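Local coordinates for protein Asp/Glu-specific dipeptidyl-peptidase (PDB 5JXF) that removes dipeptides from the N-terminus of oligopeptides as a serine peptidase of family S46, with strict specificity for an acidic residue at the P1 position, at residues 299-304 with 353-358; 310-315 with 413-418. All coordinates share one frame; numbering follows the deposited sequence.

How the interactions relate
Both interactions use the long helix 295-325, at different points along it. In interaction 1 its residues 299-304 meet the C-terminal end of helix 328-357. In interaction 2 its residues 310-315 meet the junction between helices 386-415 and 417-435. The contact centres lie 22 Å apart, and their nearest atoms are about 7 Å apart without touching. In interaction 1 the side chain of Leu355 lies about 10 Å from that of Arg680, which by similarity sets the acidic P1 specificity. In interaction 2 the side chain of Arg313 is about 9 Å from the bound arginine and about 12 Å from the bound aspartic acid.

Interaction 1: residues 299-304 with 353-358; sequences AQIVNE and QGLKKS
Val302 fills the space between Leu355 and Lys356, one methyl for each. From CB its side chain forks. CG1, anti to the backbone N (chi1 166°), turns to Lys356. Val302 CG1 lies 3.8 Å from Lys356 CG and 3.4 Å from Lys356 CE, the latter tighter than usual for two carbons. The lysine chain is extended beyond CG, so several of its methylenes pass the valine methyl. The other branch, CG2, turns to Leu355. Val302 CG2 rests 3.7 Å from both CB and CD1 of Leu355. Both side chains cross the valine at a slant. Ile301 adds a looser touch, its CG2 4.4 Å from Leu355 CD1. The contact is apolar, with no hydrogen bond between 299-304 and 353-358. Val302 and Leu355 are buried, while Lys356 lies at the exposed margin. An alanine in place of Val302 would probably open a gap beside Leu355 CD1 and leave the Lys356 methylenes without their apolar support. The axes of the segments 299-304 and 353-357 approach to 10.1 Å, with their directions 112° apart, so they cross steeply here. This is plain packing of helix 295-325 against the last turn of helix 328-357. Leu355 also touches Ala360 of helix 360-375 and the loop residues Met686 and Ile689. On helix 295-325, Gln300 and Glu304 pack on helix 386-415.

Interaction 2: residues 310-315 with 413-418; sequences IEIREA and VKNTEL
Arg313 and Asn415 meet because each sends CG away from its own carbonyl carbon, to lie beside its backbone N (chi1 -72° and -68°). The arginine then runs extended from CG to NE. Its stem passes the asparagine amide, and the two side chains cross at about a right angle. The nearest approach is loose: Asn415 OD1 lies 4.2 Å from Arg313 CG. The guanidinium and amide planes are turned 78° apart, and no hydrogen bond joins them. Asn415 ND2 stands 4.4 Å from Ile312 CG2, so the amide borders both a hydrocarbon stem and a methyl group. The polar ends are held from elsewhere: Asn415 ND2 bonds to the backbone O of Glu410, which ties the amide back to its own helix 386-415, while Arg313 NE forms a salt bridge with Glu410 OE1 and Arg313 NH1 bonds to Val341 O. Asn415 OD1 fares differently. It is buried by the contact and has no partner in the model. The like charges of Arg313 NH2 and Lys414 NZ are 5.3 Å apart. The contact is buried and joins helix 295-325 to the end of helix 386-415, just before helix 417-435 begins. Helix 328-357 covers Arg313 through Tyr344 and Trp348, Leu470 of helix 460-477 packs on Asn415, and Tyr407 and Val411 of helix 386-415 pack on Ile312.

Interaction 1: residues 299-304 with 353-358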
# COMPACT_ATOMS: atom_id res chain seq x y z
N ALA A 299 4.44 8.16 26.70
CA ALA A 299 5.04 9.35 26.08
C ALA A 299 6.54 9.16 25.87
O ALA A 299 7.07 9.59 24.85
CB ALA A 299 4.77 10.59 26.93
N GLN A 300 7.21 8.51 26.81
CA GLN A 300 8.64 8.27 26.68
C GLN A 300 8.92 7.31 25.52
O GLN A 300 9.92 7.44 24.80
CB GLN A 300 9.22 7.71 27.98
CG GLN A 300 10.73 7.52 27.94
CD GLN A 300 11.26 6.74 29.13
OE1 GLN A 300 10.55 5.96 29.74
NE2 GLN A 300 12.52 6.99 29.48
N ILE A 301 8.05 6.32 25.36
CA ILE A 301 8.20 5.36 24.29
C ILE A 301 8.08 6.09 22.97
O ILE A 301 8.96 6.05 22.11
CB ILE A 301 7.13 4.24 24.36
CG1 ILE A 301 7.30 3.41 25.63
CG2 ILE A 301 7.18 3.38 23.11
CD1 ILE A 301 6.10 2.53 25.95
N VAL A 302 6.95 6.77 22.82
CA VAL A 302 6.62 7.42 21.57
C VAL A 302 7.59 8.56 21.25
O VAL A 302 8.10 8.65 20.13
CB VAL A 302 5.18 7.94 21.62
CG1 VAL A 302 4.93 8.91 20.50
CG2 VAL A 302 4.21 6.78 21.56
N ASN A 303 7.85 9.40 22.24
CA ASN A 303 8.62 10.62 22.00
C ASN A 303 10.14 10.46 21.96
O ASN A 303 10.81 11.22 21.28
CB ASN A 303 8.27 11.68 23.06
CG ASN A 303 6.83 12.16 22.96
OD1 ASN A 303 6.28 12.29 21.87
ND2 ASN A 303 6.24 12.47 24.11
N GLU A 304 10.71 9.49 22.67
CA GLU A 304 12.17 9.47 22.70
C GLU A 304 12.89 8.13 22.62
O GLU A 304 13.91 8.04 21.94
CB GLU A 304 12.66 10.23 23.93
CG GLU A 304 11.72 10.17 25.12
CD GLU A 304 11.73 11.45 25.92
OE1 GLU A 304 12.30 12.45 25.41
OE2 GLU A 304 11.18 11.46 27.04
N GLN A 353 3.47 4.51 15.56
CA GLN A 353 2.41 4.96 14.65
C GLN A 353 1.02 4.75 15.26
O GLN A 353 0.23 5.70 15.32
CB GLN A 353 2.51 4.22 13.30
CG GLN A 353 1.58 4.76 12.22
CD GLN A 353 1.88 4.19 10.83
OE1 GLN A 353 3.04 3.98 10.47
NE2 GLN A 353 0.83 3.93 10.06
N GLY A 354 0.74 3.54 15.72
CA GLY A 354 -0.56 3.21 16.30
C GLY A 354 -0.87 3.90 17.62
O GLY A 354 -2.03 4.19 17.91
N LEU A 355 0.15 4.14 18.44
CA LEU A 355 -0.03 4.82 19.71
C LEU A 355 -0.40 6.30 19.51
O LEU A 355 -1.23 6.85 20.23
CB LEU A 355 1.24 4.72 20.58
CG LEU A 355 1.57 3.32 21.11
CD1 LEU A 355 2.96 3.29 21.72
CD2 LEU A 355 0.53 2.88 22.10
N LYS A 356 0.24 6.93 18.54
CA LYS A 356 -0.09 8.31 18.21
C LYS A 356 -1.48 8.37 17.61
O LYS A 356 -2.36 9.04 18.14
CB LYS A 356 0.93 8.89 17.23
CG LYS A 356 2.30 9.17 17.83
CD LYS A 356 3.31 9.27 16.71
CE LYS A 356 4.67 9.71 17.20
NZ LYS A 356 5.60 9.92 16.06
N LYS A 357 -1.68 7.63 16.52
CA LYS A 357 -2.93 7.61 15.78
C LYS A 357 -4.15 7.38 16.67
O LYS A 357 -5.21 7.98 16.45
CB LYS A 357 -2.87 6.54 14.68
CG LYS A 357 -4.15 6.39 13.88
CD LYS A 357 -3.97 5.45 12.70
CE LYS A 357 -5.17 5.52 11.76
NZ LYS A 357 -6.46 5.31 12.49
N SER A 358 -4.00 6.54 17.68
CA SER A 358 -5.11 6.17 18.56
C SER A 358 -5.15 7.05 19.80
O SER A 358 -6.07 6.93 20.62
CB SER A 358 -4.99 4.70 18.98
OG SER A 358 -3.77 4.47 19.67

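Interaction 2: residues 310-315 with 413-418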
# COMPACT_ATOMS: atom_id res chain seq x y z
N ILE A 310 14.89 3.33 16.51
CA ILE A 310 14.50 3.23 15.11
C ILE A 310 15.59 3.79 14.18
O ILE A 310 16.05 3.10 13.26
CB ILE A 310 13.17 3.96 14.86
CG1 ILE A 310 12.02 3.12 15.45
CG2 ILE A 310 12.96 4.19 13.38
CD1 ILE A 310 10.73 3.90 15.63
N GLU A 311 16.02 5.01 14.45
CA GLU A 311 17.06 5.65 13.63
C GLU A 311 18.36 4.84 13.63
O GLU A 311 19.01 4.69 12.60
CB GLU A 311 17.33 7.08 14.11
CG GLU A 311 17.00 8.14 13.09
CD GLU A 311 17.45 9.54 13.51
OE1 GLU A 311 18.66 9.85 13.38
OE2 GLU A 311 16.60 10.33 13.98
N ILE A 312 18.72 4.31 14.80
CA ILE A 312 19.95 3.53 14.90
C ILE A 312 19.87 2.24 14.09
O ILE A 312 20.79 1.94 13.33
CB ILE A 312 20.28 3.18 16.36
CG1 ILE A 312 20.56 4.44 17.15
CG2 ILE A 312 21.50 2.26 16.42
CD1 ILE A 312 20.86 4.15 18.60
N ARG A 313 18.79 1.47 14.24
CA ARG A 313 18.66 0.21 13.51
C ARG A 313 18.53 0.42 12.00
O ARG A 313 19.01 -0.38 11.20
CB ARG A 313 17.46 -0.59 14.03
CG ARG A 313 17.69 -1.19 15.42
CD ARG A 313 16.56 -2.09 15.90
NE ARG A 313 16.86 -2.64 17.22
CZ ARG A 313 16.64 -3.90 17.58
NH1 ARG A 313 16.10 -4.76 16.72
NH2 ARG A 313 16.95 -4.30 18.82
N GLU A 314 17.88 1.51 11.60
CA GLU A 314 17.69 1.79 10.18
C GLU A 314 19.04 1.94 9.46
O GLU A 314 19.25 1.39 8.39
CB GLU A 314 16.84 3.04 9.97
CG GLU A 314 16.45 3.30 8.53
CD GLU A 314 17.56 3.97 7.74
OE1 GLU A 314 18.36 4.72 8.35
OE2 GLU A 314 17.66 3.71 6.52
N ALA A 315 19.94 2.71 10.06
CA ALA A 315 21.26 2.91 9.49
C ALA A 315 22.01 1.57 9.41
O ALA A 315 22.60 1.25 8.38
CB ALA A 315 22.04 3.92 10.30
N VAL A 413 26.44 -2.66 22.18
CA VAL A 413 26.07 -4.02 22.57
C VAL A 413 25.46 -4.87 21.45
O VAL A 413 25.76 -6.07 21.33
CB VAL A 413 25.07 -3.99 23.75
CG1 VAL A 413 24.66 -5.40 24.16
CG2 VAL A 413 25.66 -3.23 24.93
N LYS A 414 24.63 -4.27 20.61
CA LYS A 414 23.82 -5.07 19.69
C LYS A 414 24.17 -4.95 18.19
O LYS A 414 24.32 -5.97 17.53
CB LYS A 414 22.34 -4.73 19.91
CG LYS A 414 21.96 -4.78 21.39
CD LYS A 414 20.48 -5.07 21.67
CE LYS A 414 20.29 -5.33 23.18
NZ LYS A 414 18.91 -5.08 23.69
N ASN A 415 24.33 -3.74 17.66
CA ASN A 415 24.43 -3.60 16.20
C ASN A 415 25.83 -3.60 15.59
O ASN A 415 26.01 -4.05 14.45
CB ASN A 415 23.71 -2.34 15.76
CG ASN A 415 22.23 -2.42 15.95
OD1 ASN A 415 21.50 -2.81 15.04
ND2 ASN A 415 21.76 -2.03 17.13
N THR A 416 26.81 -3.08 16.32
CA THR A 416 28.20 -3.12 15.87
C THR A 416 28.92 -4.31 16.49
O THR A 416 29.18 -4.33 17.70
CB THR A 416 28.95 -1.85 16.23
OG1 THR A 416 28.14 -0.71 15.94
CG2 THR A 416 30.25 -1.79 15.46
N GLU A 417 29.24 -5.30 15.67
CA GLU A 417 29.65 -6.61 16.17
C GLU A 417 31.03 -6.58 16.83
O GLU A 417 31.29 -7.38 17.74
CB GLU A 417 29.62 -7.64 15.03
CG GLU A 417 28.21 -7.87 14.47
CD GLU A 417 28.18 -8.81 13.27
OE1 GLU A 417 27.79 -9.98 13.45
OE2 GLU A 417 28.53 -8.37 12.15
N LEU A 418 31.90 -5.67 16.41
CA LEU A 418 33.22 -5.56 17.02
C LEU A 418 33.14 -4.92 18.41
O LEU A 418 33.80 -5.36 19.35
CB LEU A 418 34.18 -4.76 16.13
CG LEU A 418 35.59 -4.55 16.71
CD1 LEU A 418 36.66 -4.79 15.66
CD2 LEU A 418 35.74 -3.15 17.30